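Long-range contacts in putative beta-glucosidase (PDB 5WAB), which hydrolyses beta-glucosidic linkages as a family 3 glycoside hydrolase and may also release terminal arabinopyranose from ginsenosides: residues S126-L131 / V526-Y531; P193-C198 / I228-W233; S315-K320 / G492-T497. One frame throughout, in Å; residues are numbered along the deposited sequence.

Along the chain from the N terminus, residues 126-131 come first, at the start of helix 129-144 of the TIM-barrel domain; they meet their partner only at 526-531, so interaction 1 closes a loop of nearly 400 residues that joins the barrel to the following alpha/beta domain. Interactions 2 and 3 both nest inside it, one after the other. Interaction 2 closes a short loop within the barrel, between strands 195-198 and 228-230. Interaction 3 closes a loop of about 170 residues, joining strand 317-321 to segment 492-497. Interactions 1 and 3 touch: Glu127 OE1 probably bonds to Thr497 N and Ser126 OG to Ala495 O. Interaction 2 stands apart, its centre about 25 Å from that of interaction 1.

Interaction 1. Residues S126-L131 / V526-Y531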
ATOM      1  N   SER A 126       0.421  -2.937  -1.191  1.00 21.48           N
ATOM      2  CA  SER A 126       0.854  -4.306  -1.453  1.00 21.54           C
ATOM      3  C   SER A 126      -0.210  -5.061  -2.234  1.00 21.89           C
ATOM      4  O   SER A 126      -1.338  -4.596  -2.409  1.00 21.80           O
ATOM      5  CB  SER A 126       1.181  -5.050  -0.150  1.00 22.07           C
ATOM      6  OG  SER A 126       1.490  -6.413  -0.388  1.00 22.03           O
ATOM      7  N   GLU A 127       0.184  -6.239  -2.718  1.00 23.64           N
ATOM      8  CA  GLU A 127      -0.753  -7.233  -3.220  1.00 24.00           C
ATOM      9  C   GLU A 127      -1.325  -8.090  -2.103  1.00 22.97           C
ATOM     10  O   GLU A 127      -2.256  -8.863  -2.350  1.00 22.26           O
ATOM     11  CB  GLU A 127      -0.060  -8.150  -4.232  1.00 23.50           C
ATOM     12  CG  GLU A 127       0.930  -9.124  -3.591  1.00 25.05           C
ATOM     13  CD  GLU A 127       1.830  -9.830  -4.593  1.00 26.54           C
ATOM     14  OE1 GLU A 127       2.261  -9.191  -5.574  1.00 28.45           O
ATOM     15  OE2 GLU A 127       2.092 -11.037  -4.407  1.00 28.22           O
ATOM     16  N   ASP A 128      -0.781  -7.986  -0.890  1.00 22.74           N
ATOM     17  CA  ASP A 128      -1.194  -8.817   0.226  1.00 22.27           C
ATOM     18  C   ASP A 128      -2.009  -7.999   1.212  1.00 22.64           C
ATOM     19  O   ASP A 128      -1.597  -6.888   1.568  1.00 22.94           O
ATOM     20  CB  ASP A 128       0.021  -9.416   0.932  1.00 20.97           C
ATOM     21  CG  ASP A 128      -0.372 -10.299   2.094  1.00 21.56           C
ATOM     22  OD1 ASP A 128      -0.854 -11.417   1.820  1.00 20.65           O
ATOM     23  OD2 ASP A 128      -0.224  -9.880   3.265  1.00 20.19           O
ATOM     24  N   PRO A 129      -3.161  -8.497   1.676  1.00 23.80           N
ATOM     25  CA  PRO A 129      -3.974  -7.677   2.593  1.00 23.29           C
ATOM     26  C   PRO A 129      -3.329  -7.446   3.953  1.00 23.48           C
ATOM     27  O   PRO A 129      -3.429  -6.335   4.490  1.00 23.44           O
ATOM     28  CB  PRO A 129      -5.284  -8.470   2.696  1.00 23.63           C
ATOM     29  CG  PRO A 129      -4.906  -9.878   2.364  1.00 24.64           C
ATOM     30  CD  PRO A 129      -3.803  -9.783   1.351  1.00 23.31           C
ATOM     31  N   TYR A 130      -2.651  -8.448   4.520  1.00 23.44           N
ATOM     32  CA  TYR A 130      -2.055  -8.280   5.845  1.00 22.69           C
ATOM     33  C   TYR A 130      -0.968  -7.216   5.828  1.00 23.89           C
ATOM     34  O   TYR A 130      -0.894  -6.371   6.727  1.00 25.55           O
ATOM     35  CB  TYR A 130      -1.476  -9.603   6.344  1.00 21.47           C
ATOM     36  CG  TYR A 130      -0.931  -9.547   7.757  1.00 20.18           C
ATOM     37  CD1 TYR A 130       0.354  -9.080   8.006  1.00 20.40           C
ATOM     38  CD2 TYR A 130      -1.678  -9.998   8.835  1.00 19.26           C
ATOM     39  CE1 TYR A 130       0.870  -9.034   9.290  1.00 19.10           C
ATOM     40  CE2 TYR A 130      -1.163  -9.961  10.126  1.00 19.42           C
ATOM     41  CZ  TYR A 130       0.111  -9.475  10.347  1.00 19.00           C
ATOM     42  OH  TYR A 130       0.632  -9.427  11.624  1.00 18.73           O
ATOM     43  N   LEU A 131      -0.087  -7.270   4.829  1.00 24.84           N
ATOM     44  CA  LEU A 131       0.995  -6.298   4.739  1.00 24.84           C
ATOM     45  C   LEU A 131       0.455  -4.885   4.556  1.00 24.44           C
ATOM     46  O   LEU A 131       0.925  -3.943   5.205  1.00 23.92           O
ATOM     47  CB  LEU A 131       1.921  -6.670   3.584  1.00 25.14           C
ATOM     48  CG  LEU A 131       3.164  -5.806   3.373  1.00 27.42           C
ATOM     49  CD1 LEU A 131       4.134  -5.953   4.540  1.00 28.78           C
ATOM     50  CD2 LEU A 131       3.841  -6.144   2.050  1.00 26.83           C
ATOM     51  N   VAL A 526      -4.609 -14.304  -5.575  1.00 22.16           N
ATOM     52  CA  VAL A 526      -4.079 -13.057  -6.109  1.00 22.01           C
ATOM     53  C   VAL A 526      -2.591 -13.004  -5.804  1.00 21.78           C
ATOM     54  O   VAL A 526      -2.175 -13.268  -4.668  1.00 22.50           O
ATOM     55  CB  VAL A 526      -4.809 -11.845  -5.505  1.00 22.23           C
ATOM     56  CG1 VAL A 526      -4.185 -10.549  -5.992  1.00 22.52           C
ATOM     57  CG2 VAL A 526      -6.289 -11.901  -5.857  1.00 22.57           C
ATOM     58  N   GLY A 527      -1.793 -12.672  -6.816  1.00 19.64           N
ATOM     59  CA  GLY A 527      -0.366 -12.510  -6.592  1.00 20.20           C
ATOM     60  C   GLY A 527       0.287 -13.809  -6.169  1.00 18.47           C
ATOM     61  O   GLY A 527      -0.005 -14.885  -6.705  1.00 15.82           O
ATOM     62  N   TYR A 528       1.156 -13.719  -5.156  1.00 17.96           N
ATOM     63  CA  TYR A 528       1.897 -14.898  -4.717  1.00 19.38           C
ATOM     64  C   TYR A 528       0.981 -15.986  -4.177  1.00 18.66           C
ATOM     65  O   TYR A 528       1.376 -17.157  -4.160  1.00 19.31           O
ATOM     66  CB  TYR A 528       2.927 -14.523  -3.647  1.00 20.05           C
ATOM     67  CG  TYR A 528       2.323 -14.287  -2.288  1.00 19.86           C
ATOM     68  CD1 TYR A 528       1.732 -13.072  -1.974  1.00 19.07           C
ATOM     69  CD2 TYR A 528       2.340 -15.281  -1.316  1.00 20.85           C
ATOM     70  CE1 TYR A 528       1.173 -12.850  -0.729  1.00 19.34           C
ATOM     71  CE2 TYR A 528       1.781 -15.068  -0.065  1.00 20.44           C
ATOM     72  CZ  TYR A 528       1.196 -13.850   0.219  1.00 18.96           C
ATOM     73  OH  TYR A 528       0.637 -13.624   1.456  1.00 17.75           O
ATOM     74  N   ARG A 529      -0.235 -15.632  -3.757  1.00 17.38           N
ATOM     75  CA  ARG A 529      -1.185 -16.653  -3.338  1.00 17.50           C
ATOM     76  C   ARG A 529      -1.437 -17.659  -4.451  1.00 17.57           C
ATOM     77  O   ARG A 529      -1.644 -18.846  -4.179  1.00 18.62           O
ATOM     78  CB  ARG A 529      -2.495 -15.997  -2.909  1.00 16.76           C
ATOM     79  CG  ARG A 529      -2.433 -15.350  -1.554  1.00 16.76           C
ATOM     80  CD  ARG A 529      -3.677 -14.509  -1.277  1.00 16.24           C
ATOM     81  NE  ARG A 529      -3.822 -14.224   0.144  1.00 15.32           N
ATOM     82  CZ  ARG A 529      -3.143 -13.282   0.791  1.00 15.51           C
ATOM     83  NH1 ARG A 529      -2.263 -12.527   0.150  1.00 13.92           N
ATOM     84  NH2 ARG A 529      -3.341 -13.100   2.087  1.00 18.92           N
ATOM     85  N   TYR A 530      -1.411 -17.210  -5.704  1.00 17.81           N
ATOM     86  CA  TYR A 530      -1.537 -18.127  -6.829  1.00 20.91           C
ATOM     87  C   TYR A 530      -0.192 -18.764  -7.172  1.00 23.47           C
ATOM     88  O   TYR A 530      -0.109 -19.977  -7.399  1.00 23.67           O
ATOM     89  CB  TYR A 530      -2.100 -17.395  -8.050  1.00 20.38           C
ATOM     90  CG  TYR A 530      -2.030 -18.216  -9.313  1.00 21.62           C
ATOM     91  CD1 TYR A 530      -2.983 -19.186  -9.582  1.00 22.47           C
ATOM     92  CD2 TYR A 530      -0.992 -18.048 -10.222  1.00 23.55           C
ATOM     93  CE1 TYR A 530      -2.921 -19.951 -10.730  1.00 23.81           C
ATOM     94  CE2 TYR A 530      -0.918 -18.817 -11.371  1.00 23.65           C
ATOM     95  CZ  TYR A 530      -1.884 -19.762 -11.617  1.00 24.34           C
ATOM     96  OH  TYR A 530      -1.820 -20.523 -12.758  1.00 27.29           O
ATOM     97  N   TYR A 531       0.869 -17.951  -7.235  1.00 24.17           N
ATOM     98  CA  TYR A 531       2.168 -18.450  -7.677  1.00 24.40           C
ATOM     99  C   TYR A 531       2.682 -19.547  -6.756  1.00 25.41           C
ATOM    100  O   TYR A 531       3.160 -20.588  -7.222  1.00 25.42           O
ATOM    101  CB  TYR A 531       3.174 -17.300  -7.739  1.00 24.07           C
ATOM    102  CG  TYR A 531       2.897 -16.264  -8.808  1.00 24.86           C
ATOM    103  CD1 TYR A 531       2.745 -16.621 -10.147  1.00 25.39           C
ATOM    104  CD2 TYR A 531       2.758 -14.923  -8.470  1.00 24.35           C
ATOM    105  CE1 TYR A 531       2.485 -15.660 -11.118  1.00 24.47           C
ATOM    106  CE2 TYR A 531       2.494 -13.966  -9.423  1.00 23.74           C
ATOM    107  CZ  TYR A 531       2.360 -14.334 -10.741  1.00 24.48           C
ATOM    108  OH  TYR A 531       2.096 -13.355 -11.669  1.00 24.89           O
TER
HETATM  109  O   HOH W   1      -2.188 -11.625  -2.468  1.00 25.56           O
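Asp128 reaches across to Tyr528 and Arg529 because its CG stands anti to the backbone N (chi1 -179°), which carries the carboxylate to the edge of the Tyr528 ring and the Arg529 guanidinium. Its CB lies 4.0 Å from Tyr528 CE1, and Asp128 CG is 3.5 Å from Arg529 NH1. Asp128 OD1 takes three donors. Tyr528 OH gives it a bond of 2.7 Å, coming from above the carboxylate plane while OD1 itself sits at the edge of the phenol ring. Arg529 NH1 forms the salt bridge, modelled at 2.5 Å from Asp128 OD1, so short that the exact length is doubtful; Arg529 NH2 adds a weak bond to the same oxygen. The other oxygen, Asp128 OD2, accepts from Leu131 N at 3.0 Å on its anti side and so caps helix 129-144 from the N-cap position. This links a helix of the TIM-barrel domain to the C-terminal domain of the family 3 architecture, and strand 601-610 of the fibronectin-like domain joins in: Glu601 is a second salt-bridge partner of Arg529 NH2, and Leu602 N bonds to Tyr528 OH. Pro129 CD lies obliquely to the guanidinium, with Pro129 CG close to Arg529 NH2. Beside this network, Glu127 OE2 accepts from Tyr528 N at 2.9 Å in a fairly straight bond (157° at the hydrogen), although its carboxylate is met from above the plane. The same OE2 lies 3.2 Å from Tyr528 CD1, at the ring edge, with carboxylate and ring only 13° from coplanar; OE1 is taken by Thr497 N. Gly527, at the N-cap of helix 528-531, passes its CA close to OE2. A bridging water donates to Glu127 O (2.8 Å from the water O) and to Val526 O, and accepts from Arg529 NH1.

Interaction 2. Residues P193-C198 / I228-W233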
ATOM      1  N   PRO A 193      -9.911   5.643  11.576  1.00 20.78           N
ATOM      2  CA  PRO A 193      -9.754   6.820  10.722  1.00 19.63           C
ATOM      3  C   PRO A 193     -10.972   7.713  10.854  1.00 18.41           C
ATOM      4  O   PRO A 193     -12.114   7.250  10.811  1.00 19.23           O
ATOM      5  CB  PRO A 193      -9.624   6.226   9.314  1.00 18.94           C
ATOM      6  CG  PRO A 193      -9.391   4.754   9.515  1.00 18.10           C
ATOM      7  CD  PRO A 193     -10.062   4.405  10.797  1.00 18.43           C
ATOM      8  N   TRP A 194     -10.722   9.004  11.036  1.00 17.98           N
ATOM      9  CA  TRP A 194     -11.842   9.908  11.225  1.00 19.33           C
ATOM     10  C   TRP A 194     -12.673  10.048   9.954  1.00 19.40           C
ATOM     11  O   TRP A 194     -13.813  10.518  10.024  1.00 21.24           O
ATOM     12  CB  TRP A 194     -11.324  11.262  11.739  1.00 18.15           C
ATOM     13  CG  TRP A 194     -10.610  11.135  13.074  1.00 17.32           C
ATOM     14  CD1 TRP A 194     -10.605  10.042  13.900  1.00 16.67           C
ATOM     15  CD2 TRP A 194      -9.807  12.130  13.733  1.00 19.44           C
ATOM     16  NE1 TRP A 194      -9.849  10.290  15.022  1.00 17.09           N
ATOM     17  CE2 TRP A 194      -9.351  11.564  14.946  1.00 18.96           C
ATOM     18  CE3 TRP A 194      -9.434  13.440  13.419  1.00 17.21           C
ATOM     19  CZ2 TRP A 194      -8.541  12.267  15.841  1.00 17.72           C
ATOM     20  CZ3 TRP A 194      -8.637  14.135  14.305  1.00 17.92           C
ATOM     21  CH2 TRP A 194      -8.194  13.546  15.501  1.00 18.06           C
ATOM     22  N   THR A 195     -12.145   9.604   8.816  1.00 19.31           N
ATOM     23  CA  THR A 195     -12.800   9.748   7.526  1.00 20.48           C
ATOM     24  C   THR A 195     -12.412   8.559   6.649  1.00 19.58           C
ATOM     25  O   THR A 195     -11.292   8.047   6.741  1.00 19.06           O
ATOM     26  CB  THR A 195     -12.406  11.085   6.877  1.00 23.21           C
ATOM     27  OG1 THR A 195     -13.026  12.161   7.595  1.00 25.55           O
ATOM     28  CG2 THR A 195     -12.841  11.153   5.433  1.00 26.32           C
ATOM     29  N   ILE A 196     -13.364   8.093   5.843  1.00 17.27           N
ATOM     30  CA  ILE A 196     -13.129   7.064   4.838  1.00 14.44           C
ATOM     31  C   ILE A 196     -13.667   7.582   3.513  1.00 15.75           C
ATOM     32  O   ILE A 196     -14.717   8.230   3.476  1.00 14.81           O
ATOM     33  CB  ILE A 196     -13.806   5.733   5.224  1.00 14.91           C
ATOM     34  CG1 ILE A 196     -13.056   5.075   6.383  1.00 14.69           C
ATOM     35  CG2 ILE A 196     -13.888   4.786   4.023  1.00 15.21           C
ATOM     36  CD1 ILE A 196     -13.595   3.724   6.755  1.00 12.63           C
ATOM     37  N   MET A 197     -12.941   7.320   2.427  1.00 15.95           N
ATOM     38  CA  MET A 197     -13.380   7.683   1.084  1.00 16.26           C
ATOM     39  C   MET A 197     -13.807   6.428   0.338  1.00 17.24           C
ATOM     40  O   MET A 197     -13.023   5.481   0.215  1.00 17.75           O
ATOM     41  CB  MET A 197     -12.277   8.395   0.305  1.00 15.08           C
ATOM     42  CG  MET A 197     -12.710   8.804  -1.099  1.00 17.67           C
ATOM     43  SD  MET A 197     -11.463   9.744  -2.001  1.00 20.71           S
ATOM     44  CE  MET A 197     -10.869  10.839  -0.715  1.00 20.42           C
ATOM     45  N   CYS A 198     -15.034   6.428  -0.166  1.00 18.91           N
ATOM     46  CA  CYS A 198     -15.506   5.303  -0.950  1.00 20.13           C
ATOM     47  C   CYS A 198     -14.971   5.403  -2.376  1.00 20.58           C
ATOM     48  O   CYS A 198     -14.540   6.465  -2.832  1.00 21.56           O
ATOM     49  CB  CYS A 198     -17.035   5.253  -0.963  1.00 21.73           C
ATOM     50  SG  CYS A 198     -17.793   6.342  -2.193  1.00 24.11           S
ATOM     51  N   ILE A 228     -16.520   8.896   9.564  1.00 20.94           N
ATOM     52  CA  ILE A 228     -17.341   9.412   8.477  1.00 20.83           C
ATOM     53  C   ILE A 228     -16.935   8.745   7.171  1.00 20.24           C
ATOM     54  O   ILE A 228     -15.784   8.327   6.998  1.00 19.37           O
ATOM     55  CB  ILE A 228     -17.143  10.943   8.401  1.00 23.20           C
ATOM     56  CG1 ILE A 228     -17.822  11.616   9.582  1.00 25.85           C
ATOM     57  CG2 ILE A 228     -17.580  11.521   7.071  1.00 25.52           C
ATOM     58  CD1 ILE A 228     -19.094  10.946   9.965  1.00 28.73           C
ATOM     59  N   VAL A 229     -17.889   8.647   6.246  1.00 19.72           N
ATOM     60  CA  VAL A 229     -17.633   8.180   4.890  1.00 19.13           C
ATOM     61  C   VAL A 229     -17.915   9.334   3.940  1.00 19.20           C
ATOM     62  O   VAL A 229     -18.982   9.956   4.008  1.00 18.47           O
ATOM     63  CB  VAL A 229     -18.487   6.954   4.518  1.00 17.43           C
ATOM     64  CG1 VAL A 229     -18.105   6.460   3.137  1.00 17.43           C
ATOM     65  CG2 VAL A 229     -18.337   5.859   5.558  1.00 16.92           C
ATOM     66  N   MET A 230     -16.957   9.630   3.075  1.00 19.94           N
ATOM     67  CA  MET A 230     -17.148  10.605   2.018  1.00 21.29           C
ATOM     68  C   MET A 230     -16.979   9.925   0.670  1.00 20.93           C
ATOM     69  O   MET A 230     -16.331   8.883   0.551  1.00 21.58           O
ATOM     70  CB  MET A 230     -16.155  11.765   2.140  1.00 22.94           C
ATOM     71  CG  MET A 230     -14.703  11.339   2.022  1.00 23.19           C
ATOM     72  SD  MET A 230     -13.604  12.731   2.282  1.00 24.50           S
ATOM     73  CE  MET A 230     -14.163  13.777   0.978  1.00 26.23           C
ATOM     74  N   SER A 231     -17.544  10.542  -0.351  1.00 19.11           N
ATOM     75  CA  SER A 231     -17.430  10.017  -1.695  1.00 20.36           C
ATOM     76  C   SER A 231     -16.139  10.506  -2.337  1.00 22.88           C
ATOM     77  O   SER A 231     -15.581  11.543  -1.966  1.00 22.45           O
ATOM     78  CB  SER A 231     -18.612  10.462  -2.548  1.00 18.72           C
ATOM     79  OG  SER A 231     -18.491  11.848  -2.828  1.00 18.50           O
ATOM     80  N   ASP A 232     -15.665   9.742  -3.313  1.00 24.35           N
ATOM     81  CA  ASP A 232     -14.694  10.287  -4.241  1.00 25.73           C
ATOM     82  C   ASP A 232     -15.364  11.355  -5.103  1.00 25.15           C
ATOM     83  O   ASP A 232     -16.591  11.421  -5.222  1.00 21.98           O
ATOM     84  CB  ASP A 232     -14.092   9.174  -5.100  1.00 28.21           C
ATOM     85  CG  ASP A 232     -12.656   9.455  -5.495  1.00 30.76           C
ATOM     86  OD1 ASP A 232     -12.273  10.644  -5.552  1.00 32.63           O
ATOM     87  OD2 ASP A 232     -11.902   8.488  -5.735  1.00 31.66           O
ATOM     88  N   TRP A 233     -14.542  12.193  -5.724  1.00 26.25           N
ATOM     89  CA  TRP A 233     -15.054  13.397  -6.366  1.00 26.35           C
ATOM     90  C   TRP A 233     -15.902  13.018  -7.572  1.00 26.94           C
ATOM     91  O   TRP A 233     -15.381  12.602  -8.613  1.00 27.45           O
ATOM     92  CB  TRP A 233     -13.904  14.324  -6.750  1.00 27.16           C
ATOM     93  CG  TRP A 233     -13.499  15.286  -5.653  1.00 27.53           C
ATOM     94  CD1 TRP A 233     -13.367  16.642  -5.774  1.00 29.08           C
ATOM     95  CD2 TRP A 233     -13.203  14.980  -4.282  1.00 25.62           C
ATOM     96  NE1 TRP A 233     -12.997  17.192  -4.574  1.00 28.14           N
ATOM     97  CE2 TRP A 233     -12.893  16.196  -3.641  1.00 25.97           C
ATOM     98  CE3 TRP A 233     -13.161  13.798  -3.537  1.00 25.73           C
ATOM     99  CZ2 TRP A 233     -12.546  16.264  -2.300  1.00 26.15           C
ATOM    100  CZ3 TRP A 233     -12.824  13.868  -2.201  1.00 24.90           C
ATOM    101  CH2 TRP A 233     -12.515  15.093  -1.599  1.00 26.16           C
TER
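Ile196 and Met230 carry the tight core of this pairing: Met230 N donates to Ile196 O at 2.7 Å with 170° at the hydrogen, running nearly along the C=O axis. Strands 195-198 and 228-230 are neighbouring parallel strands of the TIM barrel, joined by a beta-alpha-beta crossover through helix 212-222. Around that bond, Ile196 N reaches Ile228 O at 2.7 Å and Cys198 N reaches Met230 O at 2.9 Å. The N-terminal end is looser, for Ile228 N lies 3.2 Å from Trp194 O and approaches from 50° above the carbonyl plane, and Trp194, partly exposed, points its CB away and packs on Leu284 and Thr288 of helix 271-292. Ile196 and Val229 share one face, against Leu219 of helix 212-222. On the other face Met230 holds CG between its backbone N and carbonyl carbon (chi1 62°), which lays SD against Thr195 CG2 at 3.6 Å. Beyond Met230 side chains add to the contact. Asp232 belongs to a Ser-Asp-Trp sequence that matches the family 3 signature, and a glycerol, probably from the crystallisation liquor, lies beside its side chain, consistent with a place in the active-site pocket. Met197 SD rests 3.7 Å from Asp232 CG, crossing it obliquely, and Asp232 OD1 accepts from Trp233 N at 2.8 Å on the anti side. Putting an alanine at Asp232 removes the carboxylate and would probably leave Trp233 N without this acceptor and Met197 SD without the group it lies against. The partly exposed Trp233, whose NE1 bonds to Ala26 O, borders the solvent side, as Trp194 does at the other end; there Met197 bends at its last torsion and sets CE 3.9 Å from Trp233 CZ3, obliquely to the ring.

Interaction 3. Residues S315-K320 / G492-T497; sequences SMVLLK and GKLAQT
Val317 turns to Gly492 with a chi1 of -178°, which places CG1 opposite the backbone N and CG2 beside it, so both methyls press on the Gly492 carbonyl from one side, CG1 3.3 Å from Gly492 O and CG2 3.6 Å from Gly492 C. In Leu494, CG lies beside the backbone N (chi1 -75°) and the chain beyond is extended, which sends the isobutyl end back toward the strand. There Leu494 CD2 is 4.2 Å from Val317 CG1, and Leu494 CD1 is 4.4 Å from Leu319 CD2, so one leucine bridges two residues on the strand through its two methyls. The closest backbone approach is at Gly492, whose CA makes a CA-H...O contact with Met316 O at 3.1 Å and 130° at the hydrogen. The lack of a side chain matters, because a beta carbon there would run into that same carbonyl oxygen. The rest of the contact is apolar and buried on both sides. Beyond Gly492 the loop is held by other parts of the chain: Lys493 O accepts from Trp81 NE1, and Lys493 NZ reaches Gly545 O and Glu582. On the strand side, Val317 and Leu319 bond through their backbones to strand 465-468, where Leu319 and Lys320 both face Ile466 in a classic beta bulge. The loop therefore packs against an edge strand, the antiparallel one, of a six-stranded sheet whose other five strands are parallel, the pattern of the alpha/beta sandwich domain of family 3 glycoside hydrolases.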
ATOM      1  N   SER A 315      12.911   2.522   1.199  1.00 27.91           N
ATOM      2  CA  SER A 315      12.008   2.251   0.095  1.00 26.93           C
ATOM      3  C   SER A 315      12.682   1.498  -1.044  1.00 30.25           C
ATOM      4  O   SER A 315      12.023   1.206  -2.045  1.00 30.69           O
ATOM      5  CB  SER A 315      11.416   3.556  -0.432  1.00 25.99           C
ATOM      6  OG  SER A 315      10.581   4.147   0.547  1.00 28.21           O
ATOM      7  N   MET A 316      13.967   1.168  -0.911  1.00 30.08           N
ATOM      8  CA  MET A 316      14.725   0.492  -1.955  1.00 30.22           C
ATOM      9  C   MET A 316      14.839  -0.996  -1.657  1.00 29.58           C
ATOM     10  O   MET A 316      15.074  -1.394  -0.512  1.00 28.05           O
ATOM     11  CB  MET A 316      16.127   1.077  -2.066  1.00 32.19           C
ATOM     12  CG  MET A 316      16.177   2.572  -1.987  1.00 32.18           C
ATOM     13  SD  MET A 316      17.872   3.130  -2.120  1.00 34.37           S
ATOM     14  CE  MET A 316      17.684   4.823  -1.582  1.00 35.17           C
ATOM     15  N   VAL A 317      14.695  -1.812  -2.699  1.00 30.29           N
ATOM     16  CA  VAL A 317      14.898  -3.255  -2.622  1.00 30.35           C
ATOM     17  C   VAL A 317      16.092  -3.618  -3.497  1.00 31.16           C
ATOM     18  O   VAL A 317      16.122  -3.276  -4.686  1.00 31.66           O
ATOM     19  CB  VAL A 317      13.649  -4.033  -3.057  1.00 29.30           C
ATOM     20  CG1 VAL A 317      13.881  -5.529  -2.906  1.00 28.08           C
ATOM     21  CG2 VAL A 317      12.437  -3.580  -2.270  1.00 26.33           C
ATOM     22  N   LEU A 318      17.083  -4.289  -2.906  1.00 20.59           N
ATOM     23  CA  LEU A 318      18.230  -4.814  -3.644  1.00 20.43           C
ATOM     24  C   LEU A 318      17.862  -6.170  -4.235  1.00 21.87           C
ATOM     25  O   LEU A 318      17.683  -7.147  -3.499  1.00 21.42           O
ATOM     26  CB  LEU A 318      19.448  -4.932  -2.730  1.00 20.84           C
ATOM     27  CG  LEU A 318      20.774  -5.376  -3.354  1.00 19.57           C
ATOM     28  CD1 LEU A 318      21.101  -4.554  -4.582  1.00 19.91           C
ATOM     29  CD2 LEU A 318      21.906  -5.283  -2.339  1.00 19.85           C
ATOM     30  N   LEU A 319      17.767  -6.243  -5.563  1.00 23.31           N
ATOM     31  CA  LEU A 319      17.350  -7.487  -6.200  1.00 24.41           C
ATOM     32  C   LEU A 319      18.522  -8.407  -6.504  1.00 26.85           C
ATOM     33  O   LEU A 319      18.420  -9.618  -6.293  1.00 29.16           O
ATOM     34  CB  LEU A 319      16.584  -7.186  -7.490  1.00 24.83           C
ATOM     35  CG  LEU A 319      15.260  -6.451  -7.310  1.00 24.26           C
ATOM     36  CD1 LEU A 319      14.610  -6.191  -8.656  1.00 24.79           C
ATOM     37  CD2 LEU A 319      14.343  -7.257  -6.401  1.00 23.85           C
ATOM     38  N   LYS A 320      19.631  -7.861  -6.997  1.00 29.36           N
ATOM     39  CA  LYS A 320      20.780  -8.666  -7.385  1.00 31.30           C
ATOM     40  C   LYS A 320      22.038  -7.876  -7.065  1.00 31.34           C
ATOM     41  O   LYS A 320      22.026  -6.641  -7.067  1.00 32.69           O
ATOM     42  CB  LYS A 320      20.736  -9.063  -8.866  1.00 33.97           C
ATOM     43  CG  LYS A 320      21.673  -8.278  -9.759  1.00 36.18           C
ATOM     44  CD  LYS A 320      21.655  -8.793 -11.197  1.00 38.45           C
ATOM     45  CE  LYS A 320      22.330 -10.148 -11.341  1.00 41.20           C
ATOM     46  NZ  LYS A 320      22.367 -10.588 -12.771  1.00 44.38           N
ATOM     47  N   GLY A 492      15.079  -3.248   1.918  1.00 30.60           N
ATOM     48  CA  GLY A 492      13.726  -3.356   1.413  1.00 30.97           C
ATOM     49  C   GLY A 492      13.393  -4.772   0.982  1.00 31.97           C
ATOM     50  O   GLY A 492      14.221  -5.489   0.421  1.00 37.38           O
ATOM     51  N   LYS A 493      12.151  -5.162   1.245  1.00 29.46           N
ATOM     52  CA  LYS A 493      11.588  -6.422   0.786  1.00 27.72           C
ATOM     53  C   LYS A 493      10.408  -6.132  -0.132  1.00 25.69           C
ATOM     54  O   LYS A 493       9.637  -5.199   0.111  1.00 24.53           O
ATOM     55  CB  LYS A 493      11.131  -7.292   1.962  1.00 26.89           C
ATOM     56  CG  LYS A 493      12.205  -7.596   2.999  1.00 26.78           C
ATOM     57  CD  LYS A 493      13.326  -8.465   2.448  1.00 25.33           C
ATOM     58  CE  LYS A 493      14.270  -8.880   3.570  1.00 24.92           C
ATOM     59  NZ  LYS A 493      15.414  -9.716   3.105  1.00 25.65           N
ATOM     60  N   LEU A 494      10.259  -6.943  -1.176  1.00 25.45           N
ATOM     61  CA  LEU A 494       9.198  -6.710  -2.147  1.00 23.62           C
ATOM     62  C   LEU A 494       7.831  -6.808  -1.482  1.00 23.15           C
ATOM     63  O   LEU A 494       7.510  -7.807  -0.832  1.00 24.01           O
ATOM     64  CB  LEU A 494       9.295  -7.719  -3.294  1.00 22.08           C
ATOM     65  CG  LEU A 494      10.400  -7.513  -4.328  1.00 22.73           C
ATOM     66  CD1 LEU A 494      10.319  -8.584  -5.396  1.00 19.95           C
ATOM     67  CD2 LEU A 494      10.306  -6.131  -4.948  1.00 23.02           C
ATOM     68  N   ALA A 495       7.041  -5.746  -1.628  1.00 23.06           N
ATOM     69  CA  ALA A 495       5.625  -5.747  -1.291  1.00 23.60           C
ATOM     70  C   ALA A 495       4.765  -6.163  -2.477  1.00 24.21           C
ATOM     71  O   ALA A 495       3.530  -6.152  -2.380  1.00 22.94           O
ATOM     72  CB  ALA A 495       5.199  -4.365  -0.794  1.00 22.85           C
ATOM     73  N   GLN A 496       5.407  -6.539  -3.583  1.00 24.60           N
ATOM     74  CA  GLN A 496       4.769  -6.876  -4.844  1.00 24.49           C
ATOM     75  C   GLN A 496       5.587  -7.984  -5.490  1.00 24.85           C
ATOM     76  O   GLN A 496       6.821  -7.961  -5.436  1.00 25.85           O
ATOM     77  CB  GLN A 496       4.716  -5.640  -5.752  1.00 26.00           C
ATOM     78  CG  GLN A 496       3.499  -5.500  -6.650  1.00 27.78           C
ATOM     79  CD  GLN A 496       3.420  -4.118  -7.298  1.00 29.27           C
ATOM     80  OE1 GLN A 496       4.206  -3.222  -6.980  1.00 29.77           O
ATOM     81  NE2 GLN A 496       2.478  -3.945  -8.217  1.00 30.25           N
ATOM     82  N   THR A 497       4.904  -8.954  -6.090  1.00 22.26           N
ATOM     83  CA  THR A 497       5.583 -10.000  -6.841  1.00 21.87           C
ATOM     84  C   THR A 497       6.081  -9.452  -8.173  1.00 23.17           C
ATOM     85  O   THR A 497       5.360  -8.728  -8.864  1.00 22.65           O
ATOM     86  CB  THR A 497       4.644 -11.179  -7.092  1.00 21.28           C
ATOM     87  OG1 THR A 497       4.290 -11.788  -5.845  1.00 21.11           O
ATOM     88  CG2 THR A 497       5.305 -12.216  -8.006  1.00 20.19           C
TER